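Long-range contacts in GTP cyclohydrolase 1 type 2 homolog (Staphylococcus aureus subsp. aureus, PDB 3LNL), which is of unknown function but binds a pair of zinc ions in each subunit of a toroidal NIF3-family homohexamer capped by PII-like domains: residues 63-68 with 94-99; 30-35 with 98-103; 140-145 with 220-225; 169-174 with 198-203. The protein carries 2 engineered substitutions. All blocks are in the same frame, centred on the assembly; numbering follows the deposited sequence.

Interaction 1: residues 63-68 with 94-99; sequences NTIISH and HDINLI. With ZN (zinc ion), chain G.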
loop_
_atom_site.group_PDB
_atom_site.type_symbol
_atom_site.label_atom_id
_atom_site.label_comp_id
_atom_site.label_asym_id
_atom_site.label_seq_id
_atom_site.Cartn_x
_atom_site.Cartn_y
_atom_site.Cartn_z
ATOM N N ASN B 63 -39.817 6.386 18.835
ATOM C CA ASN B 63 -39.386 6.458 17.439
ATOM C C ASN B 63 -37.900 6.664 17.294
ATOM O O ASN B 63 -37.426 6.898 16.178
ATOM C CB ASN B 63 -40.178 7.515 16.654
ATOM C CG ASN B 63 -39.768 8.919 17.018
ATOM O OD1 ASN B 63 -39.087 9.100 18.007
ATOM N ND2 ASN B 63 -40.184 9.919 16.230
ATOM N N THR B 64 -37.148 6.518 18.385
ATOM C CA THR B 64 -35.703 6.724 18.354
ATOM C C THR B 64 -35.001 5.643 19.150
ATOM O O THR B 64 -35.359 5.389 20.335
ATOM C CB THR B 64 -35.334 8.116 18.913
ATOM O OG1 THR B 64 -36.066 9.102 18.185
ATOM C CG2 THR B 64 -33.800 8.421 18.823
ATOM N N ILE B 65 -34.008 5.012 18.499
ATOM C CA ILE B 65 -33.165 4.020 19.122
ATOM C C ILE B 65 -31.767 4.566 19.060
ATOM O O ILE B 65 -31.325 5.003 17.992
ATOM C CB ILE B 65 -33.257 2.618 18.451
ATOM C CG1 ILE B 65 -34.707 2.117 18.555
ATOM C CG2 ILE B 65 -32.229 1.564 19.066
ATOM C CD1 ILE B 65 -35.043 0.869 17.715
ATOM N N ILE B 66 -31.084 4.559 20.212
ATOM C CA ILE B 66 -29.656 4.800 20.255
ATOM C C ILE B 66 -28.921 3.487 20.628
ATOM O O ILE B 66 -29.071 2.968 21.744
ATOM C CB ILE B 66 -29.272 5.862 21.294
ATOM C CG1 ILE B 66 -29.974 7.189 21.034
ATOM C CG2 ILE B 66 -27.688 6.082 21.223
ATOM C CD1 ILE B 66 -29.745 8.253 22.125
ATOM N N SER B 67 -28.129 2.960 19.700
ATOM C CA SER B 67 -27.378 1.752 19.943
ATOM C C SER B 67 -25.906 2.101 20.099
ATOM O O SER B 67 -25.474 3.181 19.690
ATOM C CB SER B 67 -27.575 0.729 18.797
ATOM O OG SER B 67 -26.907 1.156 17.595
ATOM N N HIS B 68 -25.155 1.196 20.725
ATOM C CA HIS B 68 -23.719 1.309 20.760
ATOM C C HIS B 68 -23.142 0.837 19.421
ATOM O O HIS B 68 -22.461 1.589 18.725
ATOM C CB HIS B 68 -23.128 0.500 21.905
ATOM C CG HIS B 68 -21.649 0.627 22.036
ATOM N ND1 HIS B 68 -20.994 1.833 21.949
ATOM C CD2 HIS B 68 -20.692 -0.303 22.247
ATOM C CE1 HIS B 68 -19.704 1.644 22.164
ATOM N NE2 HIS B 68 -19.472 0.342 22.229
ATOM N N HIS B 94 -41.475 1.859 9.773
ATOM C CA HIS B 94 -42.137 2.381 10.966
ATOM C C HIS B 94 -41.660 3.756 11.398
ATOM O O HIS B 94 -41.963 4.179 12.509
ATOM C CB HIS B 94 -41.965 1.383 12.108
ATOM C CG HIS B 94 -42.761 0.132 11.907
ATOM N ND1 HIS B 94 -44.028 -0.032 12.442
ATOM C CD2 HIS B 94 -42.514 -0.977 11.160
ATOM C CE1 HIS B 94 -44.506 -1.205 12.061
ATOM N NE2 HIS B 94 -43.619 -1.793 11.270
ATOM N N ASP B 95 -40.907 4.446 10.535
ATOM C CA ASP B 95 -40.387 5.773 10.868
ATOM C C ASP B 95 -39.655 5.798 12.217
ATOM O O ASP B 95 -39.844 6.697 13.027
ATOM C CB ASP B 95 -41.524 6.792 10.827
ATOM C CG ASP B 95 -42.059 6.981 9.406
ATOM O OD1 ASP B 95 -43.166 6.557 9.153
ATOM O OD2 ASP B 95 -41.334 7.498 8.550
ATOM N N ILE B 96 -38.812 4.782 12.436
ATOM C CA ILE B 96 -37.950 4.732 13.575
ATOM C C ILE B 96 -36.559 5.211 13.151
ATOM O O ILE B 96 -36.001 4.824 12.094
ATOM C CB ILE B 96 -37.817 3.311 14.159
ATOM C CG1 ILE B 96 -39.184 2.630 14.354
ATOM C CG2 ILE B 96 -37.012 3.364 15.473
ATOM C CD1 ILE B 96 -40.023 3.149 15.442
ATOM N N ASN B 97 -36.012 6.086 13.973
ATOM C CA ASN B 97 -34.712 6.632 13.781
ATOM C C ASN B 97 -33.685 5.883 14.639
ATOM O O ASN B 97 -33.939 5.602 15.807
ATOM C CB ASN B 97 -34.717 8.103 14.204
ATOM C CG ASN B 97 -35.811 8.885 13.565
ATOM O OD1 ASN B 97 -35.710 9.226 12.394
ATOM N ND2 ASN B 97 -36.873 9.184 14.328
ATOM N N LEU B 98 -32.509 5.636 14.073
ATOM C CA LEU B 98 -31.458 4.871 14.715
ATOM C C LEU B 98 -30.182 5.695 14.706
ATOM O O LEU B 98 -29.663 6.019 13.638
ATOM C CB LEU B 98 -31.218 3.519 13.996
ATOM C CG LEU B 98 -30.040 2.701 14.587
ATOM C CD1 LEU B 98 -30.319 2.315 16.099
ATOM C CD2 LEU B 98 -29.705 1.461 13.762
ATOM N N ILE B 99 -29.671 5.969 15.894
ATOM C CA ILE B 99 -28.400 6.672 16.074
ATOM C C ILE B 99 -27.396 5.707 16.715
ATOM O O ILE B 99 -27.750 4.959 17.619
ATOM C CB ILE B 99 -28.607 7.885 17.053
ATOM C CG1 ILE B 99 -29.572 8.914 16.419
ATOM C CG2 ILE B 99 -27.240 8.484 17.540
ATOM C CD1 ILE B 99 -30.233 9.927 17.494
HETATM ZN ZN ZN G . -17.477 -0.602 22.458
HETATM O O HOH W 1 -41.598 8.783 13.939
HETATM O O HOH W 2 -17.771 -1.529 20.610
HETATM O O HOH W 3 -15.660 -1.802 22.207
#
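Leu98 turns its CD1 branch across the neighbouring strand, where it lies over Ile65 and meets Ile65 CG2 at 3.6 Å. Its first torsion sets CG opposite the backbone N (chi1 176°), and the next one turns CD1 toward the Ile65 carbonyl. Ile96 CG2 packs on the other branch of Ile65, so the isoleucine is held between two hydrophobic neighbours, and helix 51-60 lies over this face through Val53 and Ala57. Strands 64-67 and 97-100 are neighbouring parallel strands of the NIF3 sheet, joined by a beta-alpha-beta crossover through helix 83-93; their short axes are 21° apart, and Thr64, Ile65 and Ile66 pair with Asn97, Leu98 and Ile99. The central backbone bonds are nearly straight, Ile65 N to Asn97 O being 2.8 Å. At the start Asn63 O takes two donors, Asn97 N at 2.7 Å and Asn97 ND2 at 3.0 Å, arriving from opposite faces of the carbonyl plane. The two asparagine amides stand side by side with planes 83° apart; that of Asn63 is held by the backbone of Glu39 and Thr41, and a water joins its ND2 to Asp95 O. The chemistry thus runs from asparagine amides, through backbone bonds flanked by aliphatic side chains, to His68, whose NE2 binds zinc at 2.2 Å alongside Asp106 and Glu333 while its ND1 is bonded to Met101 O.

Interaction 2: residues 30-35 with 98-103; sequences GLLIGD and LIAMHT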
loop_
_atom_site.group_PDB
_atom_site.type_symbol
_atom_site.label_atom_id
_atom_site.label_comp_id
_atom_site.label_asym_id
_atom_site.label_seq_id
_atom_site.Cartn_x
_atom_site.Cartn_y
_atom_site.Cartn_z
ATOM N N GLY B 30 -23.348 8.307 14.599
ATOM C CA GLY B 30 -24.310 9.357 14.389
ATOM C C GLY B 30 -25.644 8.837 13.915
ATOM O O GLY B 30 -26.020 7.695 14.208
ATOM N N LEU B 31 -26.389 9.681 13.209
ATOM C CA LEU B 31 -27.735 9.272 12.704
ATOM C C LEU B 31 -27.505 8.344 11.518
ATOM O O LEU B 31 -27.073 8.794 10.483
ATOM C CB LEU B 31 -28.563 10.492 12.276
ATOM C CG LEU B 31 -29.974 10.190 11.774
ATOM C CD1 LEU B 31 -30.781 9.515 12.864
ATOM C CD2 LEU B 31 -30.669 11.468 11.233
ATOM N N LEU B 32 -27.749 7.051 11.681
ATOM C CA LEU B 32 -27.491 6.091 10.604
ATOM C C LEU B 32 -28.736 5.914 9.750
ATOM O O LEU B 32 -28.652 5.671 8.547
ATOM C CB LEU B 32 -27.084 4.725 11.165
ATOM C CG LEU B 32 -25.745 4.718 11.967
ATOM C CD1 LEU B 32 -25.179 3.278 12.192
ATOM C CD2 LEU B 32 -24.696 5.657 11.273
ATOM N N ILE B 33 -29.896 5.940 10.383
ATOM C CA ILE B 33 -31.139 5.686 9.706
ATOM C C ILE B 33 -32.149 6.632 10.316
ATOM O O ILE B 33 -32.435 6.526 11.508
ATOM C CB ILE B 33 -31.667 4.240 9.877
ATOM C CG1 ILE B 33 -30.717 3.209 9.306
ATOM C CG2 ILE B 33 -33.057 4.112 9.134
ATOM C CD1 ILE B 33 -30.899 1.785 9.783
ATOM N N GLY B 34 -32.709 7.522 9.497
ATOM C CA GLY B 34 -33.781 8.374 9.953
ATOM C C GLY B 34 -33.871 9.731 9.280
ATOM O O GLY B 34 -33.370 9.946 8.187
ATOM N N ASP B 35 -34.518 10.660 9.979
ATOM C CA ASP B 35 -34.867 11.967 9.462
ATOM C C ASP B 35 -34.635 13.004 10.567
ATOM O O ASP B 35 -35.293 12.966 11.612
ATOM C CB ASP B 35 -36.340 11.946 9.084
ATOM C CG ASP B 35 -36.786 13.204 8.419
ATOM O OD1 ASP B 35 -36.098 14.241 8.506
ATOM O OD2 ASP B 35 -37.793 13.116 7.693
ATOM N N LEU B 98 -32.509 5.636 14.073
ATOM C CA LEU B 98 -31.458 4.871 14.715
ATOM C C LEU B 98 -30.182 5.695 14.706
ATOM O O LEU B 98 -29.663 6.019 13.638
ATOM C CB LEU B 98 -31.218 3.519 13.996
ATOM C CG LEU B 98 -30.040 2.701 14.587
ATOM C CD1 LEU B 98 -30.319 2.315 16.099
ATOM C CD2 LEU B 98 -29.705 1.461 13.762
ATOM N N ILE B 99 -29.671 5.969 15.894
ATOM C CA ILE B 99 -28.400 6.672 16.074
ATOM C C ILE B 99 -27.396 5.707 16.715
ATOM O O ILE B 99 -27.750 4.959 17.619
ATOM C CB ILE B 99 -28.607 7.885 17.053
ATOM C CG1 ILE B 99 -29.572 8.914 16.419
ATOM C CG2 ILE B 99 -27.240 8.484 17.540
ATOM C CD1 ILE B 99 -30.233 9.927 17.494
ATOM N N ALA B 100 -26.162 5.710 16.222
ATOM C CA ALA B 100 -25.124 4.900 16.774
ATOM C C ALA B 100 -24.143 5.801 17.525
ATOM O O ALA B 100 -23.570 6.761 16.961
ATOM C CB ALA B 100 -24.331 4.139 15.664
ATOM N N MET B 101 -23.946 5.480 18.790
ATOM C CA MET B 101 -22.907 6.108 19.608
ATOM C C MET B 101 -21.920 5.010 19.911
ATOM O O MET B 101 -22.034 4.315 20.958
ATOM C CB MET B 101 -23.541 6.718 20.879
ATOM C CG MET B 101 -24.451 7.952 20.570
ATOM S SD MET B 101 -25.159 8.543 22.112
ATOM C CE MET B 101 -23.770 9.532 22.741
ATOM N N HIS B 102 -20.956 4.838 18.980
ATOM C CA HIS B 102 -20.080 3.696 19.026
ATOM C C HIS B 102 -18.750 4.031 19.683
ATOM O O HIS B 102 -18.738 4.267 20.893
ATOM C CB HIS B 102 -19.916 3.040 17.667
ATOM C CG HIS B 102 -19.267 1.704 17.743
ATOM N ND1 HIS B 102 -18.414 1.228 16.763
ATOM C CD2 HIS B 102 -19.302 0.760 18.716
ATOM C CE1 HIS B 102 -17.975 0.025 17.124
ATOM N NE2 HIS B 102 -18.484 -0.276 18.310
ATOM N N THR B 103 -17.649 4.139 18.927
ATOM C CA THR B 103 -16.369 4.322 19.594
ATOM C C THR B 103 -16.281 5.689 20.315
ATOM O O THR B 103 -15.544 5.778 21.264
ATOM C CB THR B 103 -15.147 4.063 18.700
ATOM O OG1 THR B 103 -15.160 4.945 17.577
ATOM C CG2 THR B 103 -15.092 2.572 18.234
#
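Leu98 begins 98-103, and its carbonyl is shared by two consecutive donors from the antiparallel strand 30-32, outermost within this chain, and the residue after it: Leu32 N at 2.9 Å and Ile33 N at a longer 3.3 Å. Two residues facing one define a classic beta bulge, and the register slips by one place there. Leu98 N answers with a bond to Ile33 O at 2.7 Å, while Leu98 CD2 and Ile33 CD1 make a looser side-chain contact. Ile99 faces the other side of the sheet, where its CG1 meets Leu31 CD1 at 3.8 Å. Leu31 reaches it because its chain leaves trans to the backbone N (chi1 -179°) and then folds so that CD1 swings back across the strand pair. Ala100 closes the ladder with Gly30: Gly30 N to Ala100 O is 2.8 Å and almost straight (176°), and the return bond from Ala100 N has the same length. Gly30 has a positive phi of 101°, a backbone shape that favours glycine. Leu32 CD1 rests on the Ala100 methyl at 3.7 Å. The chain then passes through Met101 to His102, the N-cap of helix 103-106. Helix 7-17 packs on the Leu31 and Ile99 face and helix 83-93 on the Leu98 and Ile33 face; strand 64-67 flanks 97-100, while Ile33 and Gly34 extend the sheet through a parallel ladder with a neighbouring subunit.

Interaction 3: residues 140-145 with 220-225; sequences TYIPKD and QYHPYE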
loop_
_atom_site.group_PDB
_atom_site.type_symbol
_atom_site.label_atom_id
_atom_site.label_comp_id
_atom_site.label_asym_id
_atom_site.label_seq_id
_atom_site.Cartn_x
_atom_site.Cartn_y
_atom_site.Cartn_z
ATOM N N THR B 140 0.625 37.409 17.945
ATOM C CA THR B 140 0.718 38.638 17.160
ATOM C C THR B 140 1.571 39.685 17.900
ATOM O O THR B 140 1.735 39.635 19.123
ATOM C CB THR B 140 -0.672 39.246 16.803
ATOM O OG1 THR B 140 -1.618 38.205 16.510
ATOM C CG2 THR B 140 -0.553 40.129 15.591
ATOM N N TYR B 141 2.121 40.612 17.118
ATOM C CA TYR B 141 2.957 41.690 17.612
ATOM C C TYR B 141 2.274 43.013 17.275
ATOM O O TYR B 141 1.857 43.225 16.130
ATOM C CB TYR B 141 4.336 41.576 16.965
ATOM C CG TYR B 141 4.978 40.236 17.248
ATOM C CD1 TYR B 141 4.657 39.115 16.487
ATOM C CD2 TYR B 141 5.882 40.080 18.306
ATOM C CE1 TYR B 141 5.233 37.876 16.758
ATOM C CE2 TYR B 141 6.464 38.847 18.579
ATOM C CZ TYR B 141 6.129 37.749 17.803
ATOM O OH TYR B 141 6.700 36.529 18.070
ATOM N N ILE B 142 2.148 43.887 18.276
ATOM C CA ILE B 142 1.299 45.091 18.176
ATOM C C ILE B 142 1.752 46.244 19.125
ATOM O O ILE B 142 2.114 45.997 20.273
ATOM C CB ILE B 142 -0.198 44.695 18.434
ATOM C CG1 ILE B 142 -1.152 45.753 17.878
ATOM C CG2 ILE B 142 -0.452 44.424 19.923
ATOM C CD1 ILE B 142 -2.602 45.331 17.880
ATOM N N PRO B 143 1.740 47.509 18.644
ATOM C CA PRO B 143 2.123 48.622 19.529
ATOM C C PRO B 143 1.212 48.773 20.758
ATOM O O PRO B 143 0.018 48.472 20.681
ATOM C CB PRO B 143 2.025 49.839 18.613
ATOM C CG PRO B 143 2.202 49.294 17.252
ATOM C CD PRO B 143 1.523 47.980 17.263
ATOM N N LYS B 144 1.783 49.226 21.875
ATOM C CA LYS B 144 1.086 49.234 23.173
ATOM C C LYS B 144 -0.261 49.971 23.162
ATOM O O LYS B 144 -1.237 49.503 23.746
ATOM C CB LYS B 144 1.985 49.828 24.267
ATOM C CG LYS B 144 1.401 49.763 25.693
ATOM C CD LYS B 144 1.485 48.366 26.290
ATOM C CE LYS B 144 0.392 48.118 27.331
ATOM N NZ LYS B 144 -0.957 47.880 26.708
ATOM N N ASP B 145 -0.327 51.117 22.503
ATOM C CA ASP B 145 -1.577 51.885 22.479
ATOM C C ASP B 145 -2.654 51.238 21.612
ATOM O O ASP B 145 -3.837 51.536 21.761
ATOM C CB ASP B 145 -1.316 53.313 22.021
ATOM C CG ASP B 145 -0.384 54.054 22.954
ATOM O OD1 ASP B 145 -0.347 53.723 24.160
ATOM O OD2 ASP B 145 0.319 54.965 22.481
ATOM N N GLN B 220 -7.830 41.688 9.561
ATOM C CA GLN B 220 -8.864 42.721 9.560
ATOM C C GLN B 220 -8.643 43.821 10.605
ATOM O O GLN B 220 -8.706 45.013 10.281
ATOM C CB GLN B 220 -10.237 42.089 9.787
ATOM C CG GLN B 220 -11.382 43.087 9.749
ATOM C CD GLN B 220 -12.740 42.437 9.884
ATOM O OE1 GLN B 220 -12.855 41.246 10.180
ATOM N NE2 GLN B 220 -13.786 43.223 9.672
ATOM N N TYR B 221 -8.401 43.429 11.855
ATOM C CA TYR B 221 -8.361 44.411 12.940
ATOM C C TYR B 221 -6.962 44.808 13.385
ATOM O O TYR B 221 -6.828 45.553 14.350
ATOM C CB TYR B 221 -9.180 43.934 14.146
ATOM C CG TYR B 221 -10.628 43.652 13.826
ATOM C CD1 TYR B 221 -11.508 44.677 13.494
ATOM C CD2 TYR B 221 -11.120 42.356 13.863
ATOM C CE1 TYR B 221 -12.846 44.407 13.205
ATOM C CE2 TYR B 221 -12.448 42.071 13.580
ATOM C CZ TYR B 221 -13.310 43.094 13.250
ATOM O OH TYR B 221 -14.628 42.785 12.969
ATOM N N HIS B 222 -5.921 44.352 12.688
ATOM C CA HIS B 222 -4.542 44.716 13.074
ATOM C C HIS B 222 -4.171 46.164 12.633
ATOM O O HIS B 222 -4.638 46.635 11.589
ATOM C CB HIS B 222 -3.528 43.710 12.520
ATOM C CG HIS B 222 -2.263 43.624 13.320
ATOM N ND1 HIS B 222 -1.254 44.559 13.226
ATOM C CD2 HIS B 222 -1.839 42.703 14.219
ATOM C CE1 HIS B 222 -0.270 44.227 14.042
ATOM N NE2 HIS B 222 -0.600 43.104 14.655
ATOM N N PRO B 223 -3.351 46.875 13.445
ATOM C CA PRO B 223 -2.748 48.147 13.055
ATOM C C PRO B 223 -1.915 48.085 11.775
ATOM O O PRO B 223 -2.174 48.853 10.855
ATOM C CB PRO B 223 -1.859 48.484 14.253
ATOM C CG PRO B 223 -2.589 47.931 15.394
ATOM C CD PRO B 223 -3.198 46.648 14.895
ATOM N N TYR B 224 -0.936 47.186 11.718
ATOM C CA TYR B 224 -0.043 47.085 10.558
ATOM C C TYR B 224 -0.839 46.789 9.278
ATOM O O TYR B 224 -1.793 46.008 9.303
ATOM C CB TYR B 224 1.035 45.996 10.776
ATOM C CG TYR B 224 2.452 46.421 10.385
ATOM C CD1 TYR B 224 3.520 46.292 11.285
ATOM C CD2 TYR B 224 2.723 46.959 9.117
ATOM C CE1 TYR B 224 4.819 46.694 10.922
ATOM C CE2 TYR B 224 4.012 47.360 8.749
ATOM C CZ TYR B 224 5.055 47.228 9.652
ATOM O OH TYR B 224 6.322 47.628 9.274
ATOM N N GLU B 225 -0.458 47.454 8.183
ATOM C CA GLU B 225 -0.929 47.114 6.834
ATOM C C GLU B 225 -0.620 45.639 6.507
ATOM O O GLU B 225 -1.484 44.901 6.020
ATOM C CB GLU B 225 -0.274 48.038 5.796
#
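Thr140 sends its CG2 methyl to the edge of the His222 ring, close to the ring plane. The threonine's first torsion (chi1 -38°) sets that methyl opposite its backbone N and points it at the imidazole; the modelled 3.1 Å from CG2 to His222 NE2 is unusually close and its exact value doubtful. Tyr141 takes part through its backbone: its carbonyl O lies near the same ring plane and accepts a weak hydrogen bond from His222 NE2, 2.9 Å long but bent to 128° at the hydrogen. The Tyr141 hydroxyl points to a subunit interface, bonding Lys137 of a neighbouring subunit. Ile142 supplies the hydrophobic part. Its CD1 lies over one face of the imidazole and also presses on the Pro223 ring, coming to 3.3 Å from Pro223 CD, tighter than usual van der Waals contact; the two side chains cross at about a right angle. Phe150 of helix 147-156 meets His222 edge-to-face. The contact joins strand 125-142 to the turn after helix 211-221 in the PII-like domain. His222 ND1 accepts from Tyr224 N at 3.0 Å, with that donor only 3° out of the ring plane; this would favour a proton on NE2, which the weak NE2 bond supports only tentatively.

Interaction 4: residues 169-174 with 198-203; sequences FFESEG and DEVKIE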
loop_
_atom_site.group_PDB
_atom_site.type_symbol
_atom_site.label_atom_id
_atom_site.label_comp_id
_atom_site.label_asym_id
_atom_site.label_seq_id
_atom_site.Cartn_x
_atom_site.Cartn_y
_atom_site.Cartn_z
ATOM N N PHE B 169 -5.766 36.477 27.217
ATOM C CA PHE B 169 -4.567 36.833 26.483
ATOM C C PHE B 169 -3.404 36.778 27.447
ATOM O O PHE B 169 -3.591 36.948 28.663
ATOM C CB PHE B 169 -4.661 38.265 25.942
ATOM C CG PHE B 169 -5.644 38.450 24.818
ATOM C CD1 PHE B 169 -5.355 37.994 23.533
ATOM C CD2 PHE B 169 -6.840 39.140 25.028
ATOM C CE1 PHE B 169 -6.250 38.187 22.485
ATOM C CE2 PHE B 169 -7.745 39.347 23.982
ATOM C CZ PHE B 169 -7.447 38.873 22.707
ATOM N N PHE B 170 -2.212 36.546 26.904
ATOM C CA PHE B 170 -0.967 36.776 27.626
ATOM C C PHE B 170 -0.118 37.828 26.894
ATOM O O PHE B 170 0.093 37.746 25.682
ATOM C CB PHE B 170 -0.193 35.485 27.820
ATOM C CG PHE B 170 1.078 35.668 28.577
ATOM C CD1 PHE B 170 1.072 35.710 29.958
ATOM C CD2 PHE B 170 2.291 35.811 27.903
ATOM C CE1 PHE B 170 2.257 35.886 30.663
ATOM C CE2 PHE B 170 3.484 35.992 28.607
ATOM C CZ PHE B 170 3.465 36.022 29.988
ATOM N N GLU B 171 0.376 38.804 27.655
ATOM C CA GLU B 171 1.070 39.979 27.101
ATOM C C GLU B 171 2.562 40.054 27.461
ATOM O O GLU B 171 2.966 39.961 28.630
ATOM C CB GLU B 171 0.370 41.266 27.529
ATOM C CG GLU B 171 -0.828 41.596 26.673
ATOM C CD GLU B 171 -1.541 42.849 27.140
ATOM O OE1 GLU B 171 -2.045 42.839 28.280
ATOM O OE2 GLU B 171 -1.593 43.831 26.372
ATOM N N SER B 172 3.355 40.256 26.413
ATOM C CA SER B 172 4.802 40.201 26.472
ATOM C C SER B 172 5.274 41.540 25.900
ATOM O O SER B 172 4.717 42.006 24.910
ATOM C CB SER B 172 5.313 39.001 25.626
ATOM O OG SER B 172 4.281 38.007 25.369
ATOM N N GLU B 173 6.264 42.170 26.522
ATOM C CA GLU B 173 6.842 43.385 25.946
ATOM C C GLU B 173 8.162 43.065 25.268
ATOM O O GLU B 173 8.919 42.222 25.737
ATOM C CB GLU B 173 7.037 44.462 27.002
ATOM C CG GLU B 173 5.733 44.966 27.603
ATOM C CD GLU B 173 5.879 46.355 28.188
ATOM O OE1 GLU B 173 6.834 46.566 28.973
ATOM O OE2 GLU B 173 5.052 47.237 27.852
ATOM N N GLY B 174 8.413 43.732 24.146
ATOM C CA GLY B 174 9.642 43.532 23.382
ATOM C C GLY B 174 9.828 44.604 22.324
ATOM O O GLY B 174 8.970 45.469 22.141
ATOM N N ASP B 198 8.983 49.594 19.692
ATOM C CA ASP B 198 8.471 48.946 20.903
ATOM C C ASP B 198 7.159 48.246 20.583
ATOM O O ASP B 198 6.210 48.890 20.134
ATOM C CB ASP B 198 8.215 49.976 22.012
ATOM C CG ASP B 198 9.486 50.634 22.507
ATOM O OD1 ASP B 198 10.400 49.898 22.926
ATOM O OD2 ASP B 198 9.569 51.887 22.488
ATOM N N GLU B 199 7.099 46.936 20.813
ATOM C CA GLU B 199 5.881 46.177 20.539
ATOM C C GLU B 199 5.420 45.339 21.722
ATOM O O GLU B 199 6.195 45.014 22.626
ATOM C CB GLU B 199 6.078 45.279 19.320
ATOM C CG GLU B 199 6.828 45.950 18.192
ATOM C CD GLU B 199 6.612 45.274 16.866
ATOM O OE1 GLU B 199 6.943 44.073 16.735
ATOM O OE2 GLU B 199 6.107 45.949 15.950
ATOM N N VAL B 200 4.134 45.002 21.696
ATOM C CA VAL B 200 3.555 44.039 22.610
ATOM C C VAL B 200 3.245 42.762 21.819
ATOM O O VAL B 200 2.486 42.778 20.836
ATOM C CB VAL B 200 2.280 44.574 23.305
ATOM C CG1 VAL B 200 1.671 43.503 24.177
ATOM C CG2 VAL B 200 2.606 45.803 24.145
ATOM N N LYS B 201 3.870 41.670 22.256
ATOM C CA LYS B 201 3.581 40.342 21.749
ATOM C C LYS B 201 2.418 39.774 22.564
ATOM O O LYS B 201 2.564 39.432 23.747
ATOM C CB LYS B 201 4.822 39.451 21.862
ATOM C CG LYS B 201 4.637 38.021 21.371
ATOM C CD LYS B 201 5.840 37.127 21.738
ATOM C CE LYS B 201 5.541 35.689 21.387
ATOM N NZ LYS B 201 6.161 34.696 22.312
ATOM N N ILE B 202 1.256 39.703 21.930
ATOM C CA ILE B 202 0.065 39.149 22.565
ATOM C C ILE B 202 -0.100 37.684 22.117
ATOM O O ILE B 202 0.115 37.360 20.952
ATOM C CB ILE B 202 -1.200 39.941 22.194
ATOM C CG1 ILE B 202 -0.918 41.454 22.166
ATOM C CG2 ILE B 202 -2.331 39.639 23.187
ATOM C CD1 ILE B 202 -2.173 42.343 21.950
ATOM N N GLU B 203 -0.460 36.815 23.053
ATOM C CA GLU B 203 -0.666 35.385 22.781
ATOM C C GLU B 203 -2.053 34.909 23.252
ATOM O O GLU B 203 -2.616 35.415 24.224
ATOM C CB GLU B 203 0.399 34.530 23.473
ATOM C CG GLU B 203 1.843 35.066 23.372
ATOM C CD GLU B 203 2.860 34.209 24.136
ATOM O OE1 GLU B 203 4.071 34.532 24.095
ATOM O OE2 GLU B 203 2.460 33.213 24.781
#
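A first torsion of -19°, unusual for serine, brings Ser172 OG to the backbone O of Lys201 on the opposite strand, while Lys201 extends with CG trans to its own N (chi1 179°), which sends its chain alongside the serine toward Glu203. The setting is an antiparallel strand pair of the PII-like domain, 170-176 against 197-207, with short axes at 155° and an unbroken register from Phe170-Glu203 to Gly174-Glu199. Paired backbone bonds recur at every second residue; Glu203 N to Phe170 O, for example, is 2.8 Å.

The two faces differ. On that of Glu171, Glu173, Val200 and Ile202, the Glu171 chain crosses Val200, its carboxylate salt-bridged to Lys151 of helix 147-156, whose Val147 also packs here. Phe169, at the start of the strand, touches Ile202 CG2 with its CD1 at 3.5 Å. On the other face, the Phe170 ring and the Glu203 carboxylate run side by side. Lys201 NZ forms a salt bridge to Glu203 OE1 at 2.8 Å, approaching from above the carboxylate plane, and also bonds Gln139. Glu203 OE2 is taken by the Tyr141 hydroxyl of a neighbouring subunit, so both carboxylate oxygens are engaged; the Tyr141 ring of that subunit meets Phe170 edge-to-face. Phe170 and Glu171 also form an antiparallel ladder with that subunit, carrying the sheet across the interface. Lys201 O accepts from Ser172 N at 2.9 Å and from Ser172 OG at 2.8 Å, the two donors reaching it from opposite faces of its carbonyl plane.

The four contacts form two pairs at separate ends of the subunit. Interactions 1 and 2 are buried and share strand 97-100, which lies between 30-32 and 64-67 in one NIF3 sheet, parallel on one flank and bulged antiparallel on the other; Met101 joins them by accepting from His68 ND1, next to the zinc site. Interactions 3 and 4 lie in the PII-like domain, about 52 Å centre to centre from interaction 1, and meet where strand 125-142 pairs with 197-207. Interaction 3 is a small, mostly buried side-chain contact around one imidazole, whereas interaction 4 is partly exposed and richer in charge. Interactions 2 and 4 both abut strands of neighbouring subunits that continue their sheets.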